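Local coordinates for protein CDP-glucose-4,6-dehydratase (Yersinia pseudotuberculosis, PDB 1RKX) that catalyses the dehydration of CDP-D-glucose to CDP-4-keto-6-deoxy-D-glucose, using a bound NAD cofactor, at residues Thr18-Gly23 / Gln233-Pro238; Ser26-Thr31 / Gly241-Ala246. All blocks are in the same frame, centred on the assembly; numbering follows the deposited sequence.

Contact 1. Residues Thr18-Gly23 / Gln233-Pro238; sequences TGFKGG and QHVLEP. With NAD (nicotinamide-adenine-dinucleotide), chain G.
Phe20 and Val235 meet from opposite directions, the end of the phenyl ring resting against the branch point of the valine: Phe20 CZ lies 3.8 Å from Val235 CB, approaching obliquely to the ring. With Phe20 CG anti to its own nitrogen (chi1 175°), the ring leans out from the first turn of helix 20-31 and reaches the valine. The other side of the contact is slacker. There the aliphatic part of Lys21 runs past the valine, with Lys21 CG 4.1 Å from Val235 CG2. Val196 also packs on both Phe20 and Val235, and Trp24 covers the valine further. The tight polar grip belongs to the cofactor. Phe20 N donates to NAD O2A at 2.8 Å in a nearly straight bond (173°), and Lys21 N donates to NAD O2N at 2.8 Å, so both phosphates are held at the start of the helix, whose dipole would favour the negative charge. On the adenosine side, the ribose O3B of NAD donates to Thr18 OG1 at 2.8 Å. On the far segment, Leu236 N donates to His234 ND1 at 3.1 Å, in the plane of the imidazole, a capping bond at the turn into helix 236-251. Gly19, at the N-cap and without a side chain, lets the cofactor come close to the backbone. Thr18-Lys21 form the glycine-rich dinucleotide-binding turn of the Rossmann fold, as in short-chain dehydrogenases/reductases.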
ATOM      1  N   THR C  18      37.004   8.974  -9.515  1.00 20.68           N
ATOM      2  CA  THR C  18      38.141   8.056  -9.440  1.00 19.96           C
ATOM      3  C   THR C  18      37.703   6.603  -9.268  1.00 19.80           C
ATOM      4  O   THR C  18      38.536   5.706  -9.161  1.00 17.46           O
ATOM      5  CB  THR C  18      39.088   8.415  -8.267  1.00 20.06           C
ATOM      6  OG1 THR C  18      38.386   8.289  -7.026  1.00 17.95           O
ATOM      7  CG2 THR C  18      39.620   9.848  -8.422  1.00 17.10           C
ATOM      8  N   GLY C  19      36.392   6.384  -9.245  1.00 17.48           N
ATOM      9  CA  GLY C  19      35.867   5.040  -9.082  1.00 19.47           C
ATOM     10  C   GLY C  19      35.478   4.375 -10.392  1.00 19.52           C
ATOM     11  O   GLY C  19      35.706   4.919 -11.478  1.00 20.33           O
ATOM     12  N   PHE C  20      34.875   3.195 -10.280  1.00 18.36           N
ATOM     13  CA  PHE C  20      34.454   2.413 -11.439  1.00 18.13           C
ATOM     14  C   PHE C  20      33.415   3.116 -12.307  1.00 17.07           C
ATOM     15  O   PHE C  20      33.679   3.425 -13.473  1.00 18.27           O
ATOM     16  CB  PHE C  20      33.926   1.052 -10.963  1.00 18.86           C
ATOM     17  CG  PHE C  20      33.357   0.189 -12.060  1.00 19.36           C
ATOM     18  CD1 PHE C  20      34.122  -0.145 -13.177  1.00 19.37           C
ATOM     19  CD2 PHE C  20      32.070  -0.332 -11.947  1.00 20.44           C
ATOM     20  CE1 PHE C  20      33.616  -0.993 -14.169  1.00 19.68           C
ATOM     21  CE2 PHE C  20      31.549  -1.181 -12.928  1.00 20.67           C
ATOM     22  CZ  PHE C  20      32.325  -1.514 -14.043  1.00 21.34           C
ATOM     23  N   LYS C  21      32.231   3.369 -11.755  1.00 18.05           N
ATOM     24  CA  LYS C  21      31.182   4.031 -12.523  1.00 19.03           C
ATOM     25  C   LYS C  21      31.563   5.462 -12.869  1.00 19.84           C
ATOM     26  O   LYS C  21      31.297   5.934 -13.976  1.00 19.04           O
ATOM     27  CB  LYS C  21      29.859   4.032 -11.749  1.00 20.13           C
ATOM     28  CG  LYS C  21      29.267   2.641 -11.530  1.00 23.52           C
ATOM     29  CD  LYS C  21      27.980   2.696 -10.723  1.00 25.64           C
ATOM     30  CE  LYS C  21      26.892   3.479 -11.446  1.00 27.61           C
ATOM     31  NZ  LYS C  21      25.625   3.546 -10.658  1.00 27.94           N
ATOM     32  N   GLY C  22      32.183   6.148 -11.915  1.00 19.03           N
ATOM     33  CA  GLY C  22      32.590   7.524 -12.128  1.00 20.02           C
ATOM     34  C   GLY C  22      33.606   7.681 -13.240  1.00 19.12           C
ATOM     35  O   GLY C  22      33.565   8.661 -13.983  1.00 17.66           O
ATOM     36  N   GLY C  23      34.523   6.723 -13.339  1.00 18.24           N
ATOM     37  CA  GLY C  23      35.536   6.765 -14.379  1.00 20.01           C
ATOM     38  C   GLY C  23      34.907   6.593 -15.748  1.00 20.44           C
ATOM     39  O   GLY C  23      35.196   7.353 -16.675  1.00 21.80           O
ATOM     40  N   GLN C 233      24.126  -5.865 -15.410  1.00 20.39           N
ATOM     41  CA  GLN C 233      24.059  -4.936 -16.533  1.00 18.89           C
ATOM     42  C   GLN C 233      25.415  -4.276 -16.736  1.00 19.74           C
ATOM     43  O   GLN C 233      26.132  -3.987 -15.772  1.00 19.65           O
ATOM     44  CB  GLN C 233      22.997  -3.864 -16.289  1.00 19.72           C
ATOM     45  CG  GLN C 233      23.187  -3.078 -14.998  1.00 20.40           C
ATOM     46  CD  GLN C 233      22.074  -2.081 -14.748  1.00 20.32           C
ATOM     47  OE1 GLN C 233      21.896  -1.599 -13.623  1.00 20.81           O
ATOM     48  NE2 GLN C 233      21.323  -1.754 -15.798  1.00 17.26           N
ATOM     49  N   HIS C 234      25.773  -4.046 -17.993  1.00 20.11           N
ATOM     50  CA  HIS C 234      27.042  -3.406 -18.294  1.00 19.01           C
ATOM     51  C   HIS C 234      26.965  -1.995 -17.727  1.00 18.40           C
ATOM     52  O   HIS C 234      25.910  -1.351 -17.772  1.00 18.14           O
ATOM     53  CB  HIS C 234      27.276  -3.375 -19.805  1.00 18.78           C
ATOM     54  CG  HIS C 234      28.655  -2.946 -20.195  1.00 20.62           C
ATOM     55  ND1 HIS C 234      29.059  -1.628 -20.181  1.00 21.98           N
ATOM     56  CD2 HIS C 234      29.731  -3.665 -20.594  1.00 22.80           C
ATOM     57  CE1 HIS C 234      30.324  -1.553 -20.557  1.00 20.63           C
ATOM     58  NE2 HIS C 234      30.755  -2.774 -20.813  1.00 24.24           N
ATOM     59  N   VAL C 235      28.083  -1.520 -17.192  1.00 18.49           N
ATOM     60  CA  VAL C 235      28.149  -0.198 -16.586  1.00 18.59           C
ATOM     61  C   VAL C 235      27.621   0.926 -17.481  1.00 19.18           C
ATOM     62  O   VAL C 235      27.061   1.903 -16.989  1.00 17.18           O
ATOM     63  CB  VAL C 235      29.602   0.122 -16.131  1.00 19.04           C
ATOM     64  CG1 VAL C 235      30.557   0.079 -17.321  1.00 18.59           C
ATOM     65  CG2 VAL C 235      29.644   1.480 -15.437  1.00 20.64           C
ATOM     66  N   LEU C 236      27.778   0.793 -18.793  1.00 18.15           N
ATOM     67  CA  LEU C 236      27.297   1.838 -19.688  1.00 18.28           C
ATOM     68  C   LEU C 236      25.766   1.921 -19.780  1.00 18.59           C
ATOM     69  O   LEU C 236      25.226   2.953 -20.171  1.00 19.92           O
ATOM     70  CB  LEU C 236      27.897   1.652 -21.084  1.00 18.12           C
ATOM     71  CG  LEU C 236      29.427   1.730 -21.154  1.00 19.38           C
ATOM     72  CD1 LEU C 236      29.887   1.497 -22.587  1.00 20.57           C
ATOM     73  CD2 LEU C 236      29.906   3.095 -20.647  1.00 19.53           C
ATOM     74  N   GLU C 237      25.070   0.847 -19.415  1.00 19.60           N
ATOM     75  CA  GLU C 237      23.607   0.839 -19.475  1.00 18.24           C
ATOM     76  C   GLU C 237      22.992   1.873 -18.522  1.00 17.20           C
ATOM     77  O   GLU C 237      22.273   2.767 -18.960  1.00 15.14           O
ATOM     78  CB  GLU C 237      23.077  -0.568 -19.178  1.00 19.09           C
ATOM     79  CG  GLU C 237      23.629  -1.641 -20.132  1.00 20.54           C
ATOM     80  CD  GLU C 237      22.787  -1.845 -21.390  1.00 22.42           C
ATOM     81  OE1 GLU C 237      22.321  -0.849 -21.994  1.00 22.65           O
ATOM     82  OE2 GLU C 237      22.601  -3.014 -21.789  1.00 20.19           O
ATOM     83  N   PRO C 238      23.250   1.763 -17.207  1.00 16.11           N
ATOM     84  CA  PRO C 238      22.650   2.779 -16.342  1.00 18.33           C
ATOM     85  C   PRO C 238      23.220   4.168 -16.624  1.00 17.43           C
ATOM     86  O   PRO C 238      22.501   5.162 -16.546  1.00 17.65           O
ATOM     87  CB  PRO C 238      22.979   2.283 -14.932  1.00 17.05           C
ATOM     88  CG  PRO C 238      24.243   1.481 -15.131  1.00 17.61           C
ATOM     89  CD  PRO C 238      23.935   0.732 -16.408  1.00 16.66           C
TER
HETATM   90  PA  NAD G 360      33.800   2.707  -6.505  1.00 19.30           P
HETATM   91  O1A NAD G 360      34.273   2.306  -5.163  1.00 17.42           O
HETATM   92  O2A NAD G 360      34.588   2.228  -7.672  1.00 16.65           O
HETATM   93  O5B NAD G 360      33.690   4.307  -6.612  1.00 17.95           O
HETATM   94  C5B NAD G 360      33.367   5.067  -5.422  1.00 20.21           C
HETATM   95  C4B NAD G 360      33.863   6.508  -5.543  1.00 18.90           C
HETATM   96  O4B NAD G 360      33.474   7.079  -4.273  1.00 19.17           O
HETATM   97  C3B NAD G 360      35.380   6.613  -5.602  1.00 17.88           C
HETATM   98  O3B NAD G 360      35.701   7.498  -6.693  1.00 15.33           O
HETATM   99  C2B NAD G 360      35.731   7.151  -4.227  1.00 17.82           C
HETATM  100  O2B NAD G 360      36.982   7.894  -4.200  1.00 18.41           O
HETATM  101  C1B NAD G 360      34.501   7.955  -3.893  1.00 18.30           C
HETATM  102  N9A NAD G 360      34.382   8.229  -2.470  1.00 19.67           N
HETATM  103  C8A NAD G 360      34.081   7.348  -1.465  1.00 19.70           C
HETATM  104  N7A NAD G 360      34.060   7.907  -0.257  1.00 19.19           N
HETATM  105  C5A NAD G 360      34.370   9.231  -0.500  1.00 20.48           C
HETATM  106  C6A NAD G 360      34.510  10.336   0.369  1.00 19.75           C
HETATM  107  N6A NAD G 360      34.360  10.322   1.678  1.00 21.75           N
HETATM  108  N1A NAD G 360      34.832  11.544  -0.191  1.00 21.22           N
HETATM  109  C2A NAD G 360      34.997  11.593  -1.553  1.00 19.89           C
HETATM  110  N3A NAD G 360      34.894  10.640  -2.454  1.00 20.28           N
HETATM  111  C4A NAD G 360      34.573   9.457  -1.859  1.00 19.51           C
HETATM  112  O3  NAD G 360      32.307   2.275  -6.643  1.00 18.33           O
HETATM  113  PN  NAD G 360      31.261   2.408  -7.894  1.00 24.80           P
HETATM  114  O1N NAD G 360      30.941   1.022  -8.249  1.00 20.03           O
HETATM  115  O2N NAD G 360      31.932   3.158  -8.986  1.00 20.63           O
HETATM  116  O5D NAD G 360      30.008   3.108  -7.228  1.00 22.27           O
HETATM  117  C5D NAD G 360      29.637   4.396  -7.732  1.00 19.96           C
HETATM  118  C4D NAD G 360      28.375   4.878  -7.043  1.00 20.25           C
HETATM  119  O4D NAD G 360      27.333   3.939  -7.471  1.00 18.53           O
HETATM  120  C3D NAD G 360      28.310   4.847  -5.515  1.00 19.84           C
HETATM  121  O3D NAD G 360      27.417   5.892  -5.083  1.00 18.57           O
HETATM  122  C2D NAD G 360      27.716   3.470  -5.247  1.00 18.41           C
HETATM  123  O2D NAD G 360      27.130   3.421  -3.936  1.00 14.64           O
HETATM  124  C1D NAD G 360      26.691   3.383  -6.347  1.00 20.09           C
HETATM  125  N1N NAD G 360      26.281   2.009  -6.611  1.00 19.94           N
HETATM  126  C2N NAD G 360      27.086   1.097  -7.316  1.00 19.79           C
HETATM  127  C3N NAD G 360      26.592  -0.277  -7.644  1.00 21.71           C
HETATM  128  C7N NAD G 360      27.477  -1.151  -8.435  1.00 22.33           C
HETATM  129  O7N NAD G 360      27.040  -2.278  -8.715  1.00 21.74           O
HETATM  130  N7N NAD G 360      28.705  -0.784  -8.855  1.00 21.40           N
HETATM  131  C4N NAD G 360      25.267  -0.726  -7.070  1.00 21.57           C
HETATM  132  C5N NAD G 360      24.556   0.356  -6.322  1.00 21.82           C
HETATM  133  C6N NAD G 360      25.008   1.576  -6.125  1.00 20.82           C

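Contact 2. Residues Ser26-Thr31 / Gly241-Ala246; sequences SLWLQT and GYLLLA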
ATOM      1  N   SER C  26      32.995   9.778 -16.543  1.00 17.82           N
ATOM      2  CA  SER C  26      33.901  10.884 -16.842  1.00 19.23           C
ATOM      3  C   SER C  26      34.490  10.738 -18.242  1.00 19.17           C
ATOM      4  O   SER C  26      34.555  11.711 -18.995  1.00 19.01           O
ATOM      5  CB  SER C  26      35.015  10.953 -15.799  1.00 17.80           C
ATOM      6  OG  SER C  26      34.476  11.297 -14.531  1.00 19.57           O
ATOM      7  N   LEU C  27      34.914   9.525 -18.588  1.00 18.94           N
ATOM      8  CA  LEU C  27      35.471   9.264 -19.914  1.00 19.99           C
ATOM      9  C   LEU C  27      34.419   9.540 -20.982  1.00 22.01           C
ATOM     10  O   LEU C  27      34.715  10.128 -22.027  1.00 23.05           O
ATOM     11  CB  LEU C  27      35.932   7.814 -20.035  1.00 20.06           C
ATOM     12  CG  LEU C  27      37.224   7.411 -19.330  1.00 22.48           C
ATOM     13  CD1 LEU C  27      37.407   5.894 -19.414  1.00 23.59           C
ATOM     14  CD2 LEU C  27      38.401   8.143 -19.977  1.00 23.60           C
ATOM     15  N   TRP C  28      33.185   9.116 -20.714  1.00 21.87           N
ATOM     16  CA  TRP C  28      32.083   9.309 -21.653  1.00 22.63           C
ATOM     17  C   TRP C  28      31.844  10.798 -21.881  1.00 22.80           C
ATOM     18  O   TRP C  28      31.739  11.255 -23.021  1.00 23.50           O
ATOM     19  CB  TRP C  28      30.804   8.658 -21.113  1.00 23.67           C
ATOM     20  CG  TRP C  28      29.752   8.392 -22.168  1.00 24.85           C
ATOM     21  CD1 TRP C  28      29.596   9.040 -23.365  1.00 23.33           C
ATOM     22  CD2 TRP C  28      28.698   7.421 -22.100  1.00 24.38           C
ATOM     23  NE1 TRP C  28      28.513   8.531 -24.045  1.00 24.48           N
ATOM     24  CE2 TRP C  28      27.943   7.536 -23.292  1.00 25.07           C
ATOM     25  CE3 TRP C  28      28.317   6.466 -21.149  1.00 24.36           C
ATOM     26  CZ2 TRP C  28      26.827   6.728 -23.556  1.00 25.06           C
ATOM     27  CZ3 TRP C  28      27.202   5.660 -21.412  1.00 25.06           C
ATOM     28  CH2 TRP C  28      26.474   5.800 -22.610  1.00 25.36           C
ATOM     29  N   LEU C  29      31.762  11.552 -20.788  1.00 22.16           N
ATOM     30  CA  LEU C  29      31.548  12.994 -20.854  1.00 21.09           C
ATOM     31  C   LEU C  29      32.687  13.661 -21.629  1.00 20.18           C
ATOM     32  O   LEU C  29      32.448  14.538 -22.461  1.00 21.51           O
ATOM     33  CB  LEU C  29      31.469  13.580 -19.437  1.00 19.65           C
ATOM     34  CG  LEU C  29      30.212  13.216 -18.635  1.00 19.96           C
ATOM     35  CD1 LEU C  29      30.387  13.591 -17.164  1.00 18.49           C
ATOM     36  CD2 LEU C  29      29.011  13.938 -19.237  1.00 19.70           C
ATOM     37  N   GLN C  30      33.920  13.243 -21.353  1.00 22.04           N
ATOM     38  CA  GLN C  30      35.078  13.803 -22.048  1.00 23.81           C
ATOM     39  C   GLN C  30      34.972  13.585 -23.558  1.00 25.24           C
ATOM     40  O   GLN C  30      35.180  14.516 -24.340  1.00 23.66           O
ATOM     41  CB  GLN C  30      36.373  13.178 -21.531  1.00 22.32           C
ATOM     42  CG  GLN C  30      36.682  13.507 -20.075  1.00 23.70           C
ATOM     43  CD  GLN C  30      37.889  12.759 -19.545  1.00 27.37           C
ATOM     44  OE1 GLN C  30      38.036  12.576 -18.329  1.00 28.21           O
ATOM     45  NE2 GLN C  30      38.766  12.329 -20.445  1.00 24.66           N
ATOM     46  N   THR C  31      34.641  12.362 -23.970  1.00 24.05           N
ATOM     47  CA  THR C  31      34.531  12.066 -25.396  1.00 27.55           C
ATOM     48  C   THR C  31      33.458  12.897 -26.088  1.00 26.51           C
ATOM     49  O   THR C  31      33.544  13.134 -27.291  1.00 28.30           O
ATOM     50  CB  THR C  31      34.231  10.573 -25.659  1.00 31.01           C
ATOM     51  OG1 THR C  31      32.906  10.259 -25.225  1.00 34.07           O
ATOM     52  CG2 THR C  31      35.217   9.701 -24.919  1.00 31.35           C
ATOM     53  N   GLY C 241      21.410   6.014 -19.043  1.00 18.23           N
ATOM     54  CA  GLY C 241      20.185   6.535 -18.460  1.00 18.57           C
ATOM     55  C   GLY C 241      20.447   7.813 -17.682  1.00 18.09           C
ATOM     56  O   GLY C 241      19.661   8.755 -17.747  1.00 18.74           O
ATOM     57  N   TYR C 242      21.555   7.846 -16.942  1.00 19.31           N
ATOM     58  CA  TYR C 242      21.926   9.031 -16.159  1.00 17.86           C
ATOM     59  C   TYR C 242      22.132  10.230 -17.090  1.00 20.28           C
ATOM     60  O   TYR C 242      21.704  11.340 -16.791  1.00 18.31           O
ATOM     61  CB  TYR C 242      23.233   8.796 -15.391  1.00 17.98           C
ATOM     62  CG  TYR C 242      23.225   7.661 -14.381  1.00 17.73           C
ATOM     63  CD1 TYR C 242      24.398   7.300 -13.717  1.00 17.03           C
ATOM     64  CD2 TYR C 242      22.063   6.936 -14.110  1.00 17.16           C
ATOM     65  CE1 TYR C 242      24.419   6.245 -12.807  1.00 16.87           C
ATOM     66  CE2 TYR C 242      22.076   5.867 -13.198  1.00 17.33           C
ATOM     67  CZ  TYR C 242      23.253   5.530 -12.556  1.00 16.04           C
ATOM     68  OH  TYR C 242      23.278   4.466 -11.681  1.00 16.62           O
ATOM     69  N   LEU C 243      22.805   9.995 -18.213  1.00 20.51           N
ATOM     70  CA  LEU C 243      23.079  11.059 -19.182  1.00 20.90           C
ATOM     71  C   LEU C 243      21.787  11.560 -19.812  1.00 21.55           C
ATOM     72  O   LEU C 243      21.576  12.766 -19.936  1.00 21.97           O
ATOM     73  CB  LEU C 243      24.036  10.558 -20.269  1.00 21.61           C
ATOM     74  CG  LEU C 243      25.472  10.236 -19.833  1.00 22.29           C
ATOM     75  CD1 LEU C 243      26.184   9.451 -20.929  1.00 22.75           C
ATOM     76  CD2 LEU C 243      26.221  11.525 -19.516  1.00 21.42           C
ATOM     77  N   LEU C 244      20.920  10.630 -20.204  1.00 22.99           N
ATOM     78  CA  LEU C 244      19.640  10.982 -20.807  1.00 21.34           C
ATOM     79  C   LEU C 244      18.820  11.819 -19.833  1.00 19.87           C
ATOM     80  O   LEU C 244      18.217  12.825 -20.212  1.00 20.13           O
ATOM     81  CB  LEU C 244      18.870   9.710 -21.173  1.00 23.51           C
ATOM     82  CG  LEU C 244      17.486   9.897 -21.792  1.00 28.10           C
ATOM     83  CD1 LEU C 244      17.610  10.657 -23.113  1.00 30.54           C
ATOM     84  CD2 LEU C 244      16.848   8.529 -22.018  1.00 29.77           C
ATOM     85  N   LEU C 245      18.792  11.397 -18.574  1.00 19.71           N
ATOM     86  CA  LEU C 245      18.053  12.120 -17.548  1.00 19.10           C
ATOM     87  C   LEU C 245      18.632  13.518 -17.338  1.00 20.39           C
ATOM     88  O   LEU C 245      17.886  14.487 -17.212  1.00 17.33           O
ATOM     89  CB  LEU C 245      18.093  11.353 -16.221  1.00 18.46           C
ATOM     90  CG  LEU C 245      17.458  12.049 -15.012  1.00 20.05           C
ATOM     91  CD1 LEU C 245      15.984  12.304 -15.266  1.00 20.42           C
ATOM     92  CD2 LEU C 245      17.650  11.181 -13.769  1.00 19.13           C
ATOM     93  N   ALA C 246      19.959  13.614 -17.292  1.00 18.52           N
ATOM     94  CA  ALA C 246      20.617  14.900 -17.091  1.00 22.18           C
ATOM     95  C   ALA C 246      20.204  15.886 -18.177  1.00 23.91           C
ATOM     96  O   ALA C 246      19.912  17.051 -17.899  1.00 21.70           O
ATOM     97  CB  ALA C 246      22.129  14.723 -17.104  1.00 20.14           C
TER
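In Trp28, CG stands anti to the backbone nitrogen (chi1 -161°), which swings the indole out of helix 20-31 toward Leu243; in Leu243, CG lies beside its own nitrogen (chi1 -67°), and the extended chain carries its two methyls to the side chains of Trp28 and Leu29. The two methyls then divide the work. Leu243 CD1 sits over one face of the indole, 3.5 Å from the centroid of the six-membered ring of Trp28 and only 14° off its normal, a well-centred CH-pi contact. Its nearest ring atom is CD2 of Trp28, at 3.4 Å from Leu243 CD1, and CE2, at the other end of the bond shared by the two rings, is almost as near. Leu243 CD2 turns instead to Leu29, whose CD2 it meets methyl to methyl at 3.7 Å. A single leucine is thus received by two successive residues of the facing helix. Trp7 packs on both Leu29 and Leu243, while Ile350 and Met354 of helix 342-355 touch the indole. One polar group is satisfied within its own helix: Thr31 OG1 donates to Trp28 O at 2.7 Å, tilted from the carbonyl plane. The union of the two helices in this buried patch therefore rests on dispersion and the hydrophobic effect, with the electron-rich indole face adding a weak attraction for the methyl, and shape rather than charge sets how they fit.

From the N terminus, the chain passes through Thr18-Gly23 and Ser26-Thr31 on one helix, 20-31, before setting out on the long excursion that includes most of the parallel sheet. It returns at Gln233-Pro238, closing contact 1 across 209 intervening residues, and within the next turn of helix 236-251 Gly241-Ala246 closes contact 2. The segments alternate, so the two closures cross rather than nest. Contact 1 joins the start of helix 20-31 to Val235, in the link between strand 229-234 and helix 236-251, and contact 2 joins the two helices further along. Lys21 NZ and Tyr242 OH, 2.7 Å apart in a probable hydrogen bond, couple them directly.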